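Local coordinates for dual specificity protein phosphatase 18 (Homo sapiens, PDB 2ESB) that removes phosphate from tyrosine and, less readily, threonine residues of MAP-kinase-derived peptides, as a dual-specificity member of the protein tyrosine phosphatase family, at residues S26-G32 with R99-A105; I46-I50 with H89-V93; M125-D129 with L151-E155. All blocks are in the same frame, centred on the assembly; numbering follows the deposited sequence.

Interaction 1: S26-G32 with R99-A105; sequences SLYISNG and RTLLHCA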
loop_
_atom_site.group_PDB
_atom_site.type_symbol
_atom_site.label_atom_id
_atom_site.label_comp_id
_atom_site.label_asym_id
_atom_site.label_seq_id
_atom_site.Cartn_x
_atom_site.Cartn_y
_atom_site.Cartn_z
ATOM N N SER A 26 -9.816 -1.089 9.021
ATOM C CA SER A 26 -9.102 -2.367 9.080
ATOM C C SER A 26 -7.779 -2.417 8.315
ATOM O O SER A 26 -7.246 -3.504 8.054
ATOM C CB SER A 26 -9.995 -3.484 8.547
ATOM O OG SER A 26 -10.130 -3.375 7.142
ATOM N N LEU A 27 -7.258 -1.262 7.928
ATOM C CA LEU A 27 -5.998 -1.244 7.197
ATOM C C LEU A 27 -5.055 -0.192 7.739
ATOM O O LEU A 27 -5.474 0.931 8.032
ATOM C CB LEU A 27 -6.247 -0.982 5.716
ATOM C CG LEU A 27 -4.985 -0.936 4.845
ATOM C CD1 LEU A 27 -4.325 -2.315 4.817
ATOM C CD2 LEU A 27 -5.372 -0.488 3.425
ATOM N N TYR A 28 -3.786 -0.573 7.868
ATOM C CA TYR A 28 -2.723 0.305 8.360
ATOM C C TYR A 28 -1.489 0.178 7.464
ATOM O O TYR A 28 -1.313 -0.826 6.770
ATOM C CB TYR A 28 -2.299 -0.099 9.774
ATOM C CG TYR A 28 -3.387 -0.078 10.827
ATOM C CD1 TYR A 28 -4.399 -1.035 10.827
ATOM C CD2 TYR A 28 -3.374 0.874 11.852
ATOM C CE1 TYR A 28 -5.372 -1.057 11.822
ATOM C CE2 TYR A 28 -4.351 0.866 12.861
ATOM C CZ TYR A 28 -5.342 -0.104 12.834
ATOM O OH TYR A 28 -6.308 -0.136 13.804
ATOM N N ILE A 29 -0.628 1.190 7.494
ATOM C CA ILE A 29 0.625 1.163 6.737
ATOM C C ILE A 29 1.754 1.528 7.703
ATOM O O ILE A 29 1.572 2.380 8.577
ATOM C CB ILE A 29 0.678 2.211 5.605
ATOM C CG1 ILE A 29 -0.372 1.917 4.532
ATOM C CG2 ILE A 29 2.066 2.198 4.978
ATOM C CD1 ILE A 29 -0.450 3.024 3.466
ATOM N N SER A 30 2.916 0.906 7.558
ATOM C CA SER A 30 4.032 1.244 8.445
ATOM C C SER A 30 5.370 0.901 7.820
ATOM O O SER A 30 5.435 0.341 6.719
ATOM C CB SER A 30 3.916 0.495 9.784
ATOM O OG SER A 30 4.438 -0.827 9.674
ATOM N N ASN A 31 6.445 1.249 8.518
ATOM C CA ASN A 31 7.774 0.915 8.034
ATOM C C ASN A 31 8.119 -0.463 8.616
ATOM O O ASN A 31 7.294 -1.080 9.305
ATOM C CB ASN A 31 8.797 1.970 8.470
ATOM C CG ASN A 31 8.988 2.011 9.965
ATOM O OD1 ASN A 31 8.307 1.307 10.708
ATOM N ND2 ASN A 31 9.922 2.840 10.419
ATOM N N GLY A 32 9.326 -0.950 8.339
ATOM C CA GLY A 32 9.723 -2.259 8.825
ATOM C C GLY A 32 9.929 -2.382 10.321
ATOM O O GLY A 32 9.766 -3.464 10.886
ATOM N N ARG A 99 -7.762 -7.148 11.094
ATOM C CA ARG A 99 -7.162 -5.900 10.629
ATOM C C ARG A 99 -5.824 -6.214 9.964
ATOM O O ARG A 99 -5.065 -7.065 10.430
ATOM C CB ARG A 99 -6.949 -4.931 11.795
ATOM C CG ARG A 99 -8.237 -4.525 12.483
ATOM C CD ARG A 99 -8.006 -3.396 13.478
ATOM N NE ARG A 99 -9.181 -3.225 14.330
ATOM C CZ ARG A 99 -9.370 -2.212 15.167
ATOM N NH1 ARG A 99 -8.457 -1.256 15.270
ATOM N NH2 ARG A 99 -10.471 -2.163 15.910
ATOM N N THR A 100 -5.535 -5.503 8.885
ATOM C CA THR A 100 -4.316 -5.743 8.136
ATOM C C THR A 100 -3.296 -4.615 8.203
ATOM O O THR A 100 -3.655 -3.438 8.129
ATOM C CB THR A 100 -4.656 -5.976 6.641
ATOM O OG1 THR A 100 -5.590 -7.061 6.521
ATOM C CG2 THR A 100 -3.408 -6.295 5.839
ATOM N N LEU A 101 -2.024 -4.992 8.354
ATOM C CA LEU A 101 -0.922 -4.042 8.319
ATOM C C LEU A 101 -0.149 -4.329 7.042
ATOM O O LEU A 101 0.336 -5.454 6.825
ATOM C CB LEU A 101 0.056 -4.193 9.504
ATOM C CG LEU A 101 1.389 -3.429 9.329
ATOM C CD1 LEU A 101 1.147 -1.902 9.307
ATOM C CD2 LEU A 101 2.357 -3.781 10.463
ATOM N N LEU A 102 -0.070 -3.327 6.180
ATOM C CA LEU A 102 0.714 -3.423 4.960
ATOM C C LEU A 102 1.996 -2.680 5.313
ATOM O O LEU A 102 1.916 -1.561 5.799
ATOM C CB LEU A 102 0.059 -2.650 3.814
ATOM C CG LEU A 102 -0.926 -3.320 2.873
ATOM C CD1 LEU A 102 -1.532 -2.249 1.959
ATOM C CD2 LEU A 102 -0.195 -4.407 2.067
ATOM N N HIS A 103 3.162 -3.276 5.075
ATOM C CA HIS A 103 4.418 -2.579 5.338
ATOM C C HIS A 103 5.481 -2.982 4.322
ATOM O O HIS A 103 5.360 -3.990 3.627
ATOM C CB HIS A 103 4.941 -2.881 6.750
ATOM C CG HIS A 103 5.650 -4.199 6.872
ATOM N ND1 HIS A 103 7.000 -4.345 6.626
ATOM C CD2 HIS A 103 5.199 -5.427 7.232
ATOM C CE1 HIS A 103 7.350 -5.602 6.836
ATOM N NE2 HIS A 103 6.278 -6.280 7.206
ATOM N N CYS A 104 6.510 -2.158 4.215
ATOM C CA CYS A 104 7.630 -2.462 3.345
ATOM C C CYS A 104 8.838 -2.049 4.192
ATOM O O CYS A 104 8.817 -2.261 5.413
ATOM C CB CYS A 104 7.519 -1.718 1.997
ATOM S SG CYS A 104 7.133 0.051 2.035
ATOM N N ALA A 105 9.887 -1.491 3.604
ATOM C CA ALA A 105 11.027 -1.108 4.436
ATOM C C ALA A 105 10.776 0.236 5.115
ATOM O O ALA A 105 10.935 0.365 6.330
ATOM C CB ALA A 105 12.317 -1.059 3.598
HETATM O O HOH W 1 -8.017 -5.890 6.509
#
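Tyr28 and Arg99 meet at one end of a parallel strand pair, 27-30 with 100-103, in the central sheet of the dual-specificity phosphatase fold; strand 100-103 runs straight into the phosphate-binding loop, the P-loop. The two short strand axes approach to 4.6 Å with 28° between their directions. The bonds alternate as a parallel ladder requires: Thr100 N donates to Ser26 O, Tyr28 N to Thr100 O, Leu102 N to Tyr28 O at 2.9 Å and Ser30 N to Leu102 O, the last longer at 3.2 Å. A water donates to Ser26 O and also bonds to Thr100 OG1.

Tyr28 can be followed outward. Its CB rests against CD1 of Leu101, 3.9 Å away. Because CG lies anti to the carbonyl carbon (chi1 -59°), the ring runs back along the strand toward Arg99. Ring atom CD1 passes Thr100 O, which sits in the ring plane at the edge; CE1 packs on Arg99 CD, also 3.9 Å away. At the tip, OH accepts from Arg99 NH1 at 2.8 Å. Ring and guanidinium are nearly coplanar, so the hydroxyl is met at the guanidinium edge, close to its plane.

On the other face of the sheet, Leu27 CD1 meets Leu102 CD1 at 4.0 Å. Helix 83-95 covers this face, its Ile90 touching both leucines; Leu27 also meets Tyr118 of helix 110-122. Past the strands lies Cys104, the predicted phosphocysteine nucleophile. Here Gly32 N donates to Ala105 O, approaching from above the carbonyl plane, and joins the end of the first segment to the start of the P-loop. His103 is held on two sides: NE2 bonds to Asn58, while ND1 donates almost straight to Cys104 O, 3.0 Å away and 170° at the hydrogen.

Interaction 2: I46-I50 with H89-V93; sequences ITMVI and HIHSV
Met48 and Ile50 on one side and His89, Ile90 and Val93 on the other join strand 48-50 to helix 89-93, whose short axes run nearly antiparallel, at 169°, and stay 10.5 Å apart, a spacing bridged by side chains. Met48 and Val93 hold the closest pair of CA atoms.

Met48 does most of the bridging. Its CG is anti to the backbone N (chi1 -177°), and the chain then bends at both later torsions, which brings sulfur and methyl round to the imidazole of His89. The side chains of Met48 and His89 come from opposite directions. SD lies 3.3 Å from His89 CE1 and 4.4 Å from the ring centroid; at 74° from the ring normal it sits at the edge, making a Met-aromatic contact at the ring rim. The terminal CE reaches the same corner, 3.6 Å from His89 CE1.

Closer to the backbone, Met48 CB touches Val93 CG2 at 3.9 Å, the two side chains crossing at about a right angle. The other methyl of Val93, CG1, lies 3.9 Å from Thr47 OG1. The hydroxyl's polar partner is elsewhere: it is hydrogen-bonded with Arg99 N, just ahead of strand 100-103. Farther along the strand, Ile50 CD1 approaches Ile90 CG1 at 4.2 Å and comes obliquely upon the His89 ring.

The alternation of the strand is plain here: Met48 and Ile50 point toward the helix, whereas Val49 faces the other side of the sheet and touches Tyr66 and His103. Strand 65-68, helix 83-95 and the parallel strand 100-103 follow one another in the chain, and the helix packs over the intervening strand 48-51: a beta-alpha-beta crossover within the alpha/beta domain of the protein tyrosine phosphatases.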
loop_
_atom_site.group_PDB
_atom_site.type_symbol
_atom_site.label_atom_id
_atom_site.label_comp_id
_atom_site.label_asym_id
_atom_site.label_seq_id
_atom_site.Cartn_x
_atom_site.Cartn_y
_atom_site.Cartn_z
ATOM N N ILE A 46 -3.802 -5.870 15.170
ATOM C CA ILE A 46 -3.426 -6.356 13.844
ATOM C C ILE A 46 -3.471 -7.894 13.812
ATOM O O ILE A 46 -2.880 -8.555 14.670
ATOM C CB ILE A 46 -2.000 -5.909 13.460
ATOM C CG1 ILE A 46 -1.870 -4.383 13.544
ATOM C CG2 ILE A 46 -1.680 -6.385 12.049
ATOM C CD1 ILE A 46 -2.876 -3.626 12.696
ATOM N N THR A 47 -4.142 -8.463 12.814
ATOM C CA THR A 47 -4.247 -9.923 12.704
ATOM C C THR A 47 -3.596 -10.467 11.450
ATOM O O THR A 47 -3.374 -11.678 11.327
ATOM C CB THR A 47 -5.721 -10.393 12.697
ATOM O OG1 THR A 47 -6.423 -9.774 11.614
ATOM C CG2 THR A 47 -6.401 -10.040 14.002
ATOM N N MET A 48 -3.293 -9.564 10.523
ATOM C CA MET A 48 -2.673 -9.921 9.255
ATOM C C MET A 48 -1.566 -8.922 8.916
ATOM O O MET A 48 -1.784 -7.712 8.950
ATOM C CB MET A 48 -3.720 -9.895 8.132
ATOM C CG MET A 48 -3.176 -10.322 6.763
ATOM S SD MET A 48 -2.860 -12.105 6.694
ATOM C CE MET A 48 -1.396 -12.161 5.669
ATOM N N VAL A 49 -0.384 -9.437 8.598
ATOM C CA VAL A 49 0.747 -8.597 8.228
ATOM C C VAL A 49 1.195 -8.954 6.813
ATOM O O VAL A 49 1.539 -10.106 6.525
ATOM C CB VAL A 49 1.942 -8.788 9.194
ATOM C CG1 VAL A 49 3.147 -8.002 8.684
ATOM C CG2 VAL A 49 1.562 -8.309 10.609
ATOM N N ILE A 50 1.174 -7.965 5.928
ATOM C CA ILE A 50 1.580 -8.167 4.544
ATOM C C ILE A 50 2.857 -7.372 4.296
ATOM O O ILE A 50 2.848 -6.146 4.251
ATOM C CB ILE A 50 0.490 -7.705 3.559
ATOM C CG1 ILE A 50 -0.817 -8.462 3.839
ATOM C CG2 ILE A 50 0.951 -7.980 2.134
ATOM C CD1 ILE A 50 -1.971 -8.142 2.867
ATOM N N HIS A 89 -7.479 -9.756 -0.510
ATOM C CA HIS A 89 -7.020 -10.340 0.748
ATOM C C HIS A 89 -7.342 -9.370 1.890
ATOM O O HIS A 89 -7.863 -9.767 2.923
ATOM C CB HIS A 89 -5.510 -10.610 0.676
ATOM C CG HIS A 89 -4.985 -11.496 1.769
ATOM N ND1 HIS A 89 -5.093 -11.188 3.108
ATOM C CD2 HIS A 89 -4.281 -12.653 1.708
ATOM C CE1 HIS A 89 -4.471 -12.110 3.825
ATOM N NE2 HIS A 89 -3.969 -13.009 2.998
ATOM N N ILE A 90 -7.032 -8.094 1.698
ATOM C CA ILE A 90 -7.312 -7.087 2.720
ATOM C C ILE A 90 -8.809 -7.070 3.026
ATOM O O ILE A 90 -9.226 -7.021 4.181
ATOM C CB ILE A 90 -6.850 -5.694 2.239
ATOM C CG1 ILE A 90 -5.323 -5.701 2.082
ATOM C CG2 ILE A 90 -7.294 -4.615 3.221
ATOM C CD1 ILE A 90 -4.788 -4.501 1.315
ATOM N N HIS A 91 -9.612 -7.116 1.975
ATOM C CA HIS A 91 -11.060 -7.120 2.126
ATOM C C HIS A 91 -11.542 -8.347 2.903
ATOM O O HIS A 91 -12.384 -8.225 3.792
ATOM C CB HIS A 91 -11.728 -7.090 0.752
ATOM C CG HIS A 91 -13.222 -7.132 0.815
ATOM N ND1 HIS A 91 -13.971 -6.127 1.390
ATOM C CD2 HIS A 91 -14.103 -8.077 0.412
ATOM C CE1 HIS A 91 -15.251 -6.454 1.341
ATOM N NE2 HIS A 91 -15.357 -7.631 0.753
ATOM N N SER A 92 -11.009 -9.527 2.583
ATOM C CA SER A 92 -11.426 -10.747 3.284
ATOM C C SER A 92 -11.101 -10.686 4.769
ATOM O O SER A 92 -11.893 -11.137 5.597
ATOM C CB SER A 92 -10.763 -11.982 2.681
ATOM O OG SER A 92 -11.158 -12.148 1.335
ATOM N N VAL A 93 -9.929 -10.149 5.102
ATOM C CA VAL A 93 -9.528 -10.006 6.501
ATOM C C VAL A 93 -10.535 -9.107 7.196
ATOM O O VAL A 93 -10.972 -9.392 8.313
ATOM C CB VAL A 93 -8.114 -9.380 6.628
ATOM C CG1 VAL A 93 -7.810 -9.023 8.083
ATOM C CG2 VAL A 93 -7.076 -10.363 6.118
#

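Interaction 3: M125-D129 with L151-E155; sequences MSLLD and LIHYE
Leu127 and Glu155 make the polar part of this contact, a bond between the first turn of helix 127-137 and a side chain of helix 145-159. Leu127 N donates to Glu155 OE1 at 2.9 Å, with 164° at the hydrogen. The donor lies above the carboxylate, 63° out of its plane. The carboxylate also lies against Leu127 CB, which is 3.4 Å from Glu155 CD. Glu155 gets there by full extension: chi1 of -178° sets CG opposite the backbone N, and the chain stays extended beyond CG. Thr163 also bonds OE1 and Asn162 bonds OE2, so both oxygens are held. A carboxylate at a helix N terminus would probably be stabilised as the anion by the helix dipole.

The capping bond is separate. Ser126 is the N-cap, and its OG accepts from Asp129 N at 2.9 Å, while Glu155 takes the next amide after the cap residue.

The apolar contacts come from Leu127 alone on the first segment. Its CD2 reaches Leu151 CB at 3.9 Å and Ile152 CG1 at 3.8 Å. Leu127 crosses both of those side chains at about a right angle.

Helix 110-122 packs against both segments, Met120 touching Leu127 and Leu116 touching Leu151, and the loop with Thr163 and Val164 flanks Leu127; the contact thus joins helices 127-137 and 145-159 beside helix 110-122, which in turn packs on the sheet.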
loop_
_atom_site.group_PDB
_atom_site.type_symbol
_atom_site.label_atom_id
_atom_site.label_comp_id
_atom_site.label_asym_id
_atom_site.label_seq_id
_atom_site.Cartn_x
_atom_site.Cartn_y
_atom_site.Cartn_z
ATOM N N MET A 125 -12.842 4.844 -4.730
ATOM C CA MET A 125 -12.134 6.115 -4.794
ATOM C C MET A 125 -11.305 6.234 -6.061
ATOM O O MET A 125 -10.750 5.251 -6.542
ATOM C CB MET A 125 -11.212 6.278 -3.582
ATOM C CG MET A 125 -11.952 6.451 -2.259
ATOM S SD MET A 125 -10.850 6.415 -0.826
ATOM C CE MET A 125 -10.490 8.124 -0.631
ATOM N N SER A 126 -11.241 7.440 -6.612
ATOM C CA SER A 126 -10.425 7.670 -7.798
ATOM C C SER A 126 -8.982 7.563 -7.300
ATOM O O SER A 126 -8.741 7.666 -6.091
ATOM C CB SER A 126 -10.665 9.076 -8.337
ATOM O OG SER A 126 -10.284 10.026 -7.362
ATOM N N LEU A 127 -8.031 7.354 -8.209
ATOM C CA LEU A 127 -6.633 7.265 -7.809
ATOM C C LEU A 127 -6.259 8.556 -7.090
ATOM O O LEU A 127 -5.577 8.541 -6.063
ATOM C CB LEU A 127 -5.718 7.053 -9.029
ATOM C CG LEU A 127 -4.204 6.949 -8.751
ATOM C CD1 LEU A 127 -3.933 5.870 -7.683
ATOM C CD2 LEU A 127 -3.450 6.610 -10.053
ATOM N N LEU A 128 -6.718 9.683 -7.621
ATOM C CA LEU A 128 -6.419 10.973 -7.001
ATOM C C LEU A 128 -6.952 11.046 -5.565
ATOM O O LEU A 128 -6.227 11.451 -4.642
ATOM C CB LEU A 128 -7.025 12.117 -7.828
ATOM C CG LEU A 128 -6.853 13.543 -7.280
ATOM C CD1 LEU A 128 -5.378 13.880 -7.169
ATOM C CD2 LEU A 128 -7.552 14.545 -8.196
ATOM N N ASP A 129 -8.211 10.662 -5.371
ATOM C CA ASP A 129 -8.799 10.721 -4.028
ATOM C C ASP A 129 -8.160 9.700 -3.094
ATOM O O ASP A 129 -7.978 9.963 -1.905
ATOM C CB ASP A 129 -10.322 10.520 -4.073
ATOM C CG ASP A 129 -11.060 11.726 -4.664
ATOM O OD1 ASP A 129 -10.455 12.815 -4.772
ATOM O OD2 ASP A 129 -12.252 11.590 -5.015
ATOM N N LEU A 151 -0.432 2.074 -11.282
ATOM C CA LEU A 151 -1.670 2.485 -10.607
ATOM C C LEU A 151 -2.620 3.192 -11.577
ATOM O O LEU A 151 -3.834 3.009 -11.524
ATOM C CB LEU A 151 -1.349 3.393 -9.415
ATOM C CG LEU A 151 -0.752 2.681 -8.196
ATOM C CD1 LEU A 151 -0.213 3.713 -7.209
ATOM C CD2 LEU A 151 -1.810 1.806 -7.531
ATOM N N ILE A 152 -2.062 3.994 -12.473
ATOM C CA ILE A 152 -2.871 4.688 -13.475
ATOM C C ILE A 152 -3.510 3.652 -14.408
ATOM O O ILE A 152 -4.691 3.752 -14.759
ATOM C CB ILE A 152 -1.988 5.686 -14.275
ATOM C CG1 ILE A 152 -1.676 6.899 -13.394
ATOM C CG2 ILE A 152 -2.693 6.129 -15.560
ATOM C CD1 ILE A 152 -0.586 7.810 -13.950
ATOM N N HIS A 153 -2.741 2.643 -14.804
ATOM C CA HIS A 153 -3.290 1.600 -15.672
ATOM C C HIS A 153 -4.411 0.840 -14.937
ATOM O O HIS A 153 -5.451 0.529 -15.515
ATOM C CB HIS A 153 -2.187 0.632 -16.100
ATOM C CG HIS A 153 -2.678 -0.502 -16.945
ATOM N ND1 HIS A 153 -2.916 -1.760 -16.437
ATOM C CD2 HIS A 153 -2.998 -0.559 -18.259
ATOM C CE1 HIS A 153 -3.360 -2.547 -17.403
ATOM N NE2 HIS A 153 -3.419 -1.841 -18.518
ATOM N N TYR A 154 -4.202 0.562 -13.656
ATOM C CA TYR A 154 -5.204 -0.145 -12.852
ATOM C C TYR A 154 -6.451 0.731 -12.681
ATOM O O TYR A 154 -7.573 0.235 -12.741
ATOM C CB TYR A 154 -4.607 -0.504 -11.491
ATOM C CG TYR A 154 -5.458 -1.398 -10.626
ATOM C CD1 TYR A 154 -5.982 -2.586 -11.120
ATOM C CD2 TYR A 154 -5.699 -1.078 -9.293
ATOM C CE1 TYR A 154 -6.732 -3.441 -10.311
ATOM C CE2 TYR A 154 -6.446 -1.936 -8.466
ATOM C CZ TYR A 154 -6.958 -3.113 -8.988
ATOM O OH TYR A 154 -7.696 -3.968 -8.200
ATOM N N GLU A 155 -6.258 2.029 -12.460
ATOM C CA GLU A 155 -7.393 2.935 -12.320
ATOM C C GLU A 155 -8.228 2.885 -13.592
ATOM O O GLU A 155 -9.460 2.816 -13.536
ATOM C CB GLU A 155 -6.940 4.381 -12.088
ATOM C CG GLU A 155 -8.124 5.333 -11.887
ATOM C CD GLU A 155 -7.740 6.797 -11.775
ATOM O OE1 GLU A 155 -8.476 7.541 -11.093
ATOM O OE2 GLU A 155 -6.729 7.223 -12.371
#

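Overall arrangement
From the N terminus, strand 27-30 comes first, and interaction 1 closes a long loop when it pairs with strand 100-103, 67 residues on at the closest ends. Interaction 2 is nested within that loop: segment 46-50 and helix 83-95 both precede the returning strand. Interactions 1 and 2 touch, since strands 48-51 and 100-103 are neighbours in one sheet and Val93 packs on Thr100. Interaction 3 follows in series, opening after helix 110-122 and closing a short helical loop. Its centre lies about 20 Å from that of interaction 1, across the chain's centre. Interaction 1 joins two strands, interaction 2 fixes helix 83-95 to the same sheet, and interaction 3 ties helix 127-137 to helix 145-159.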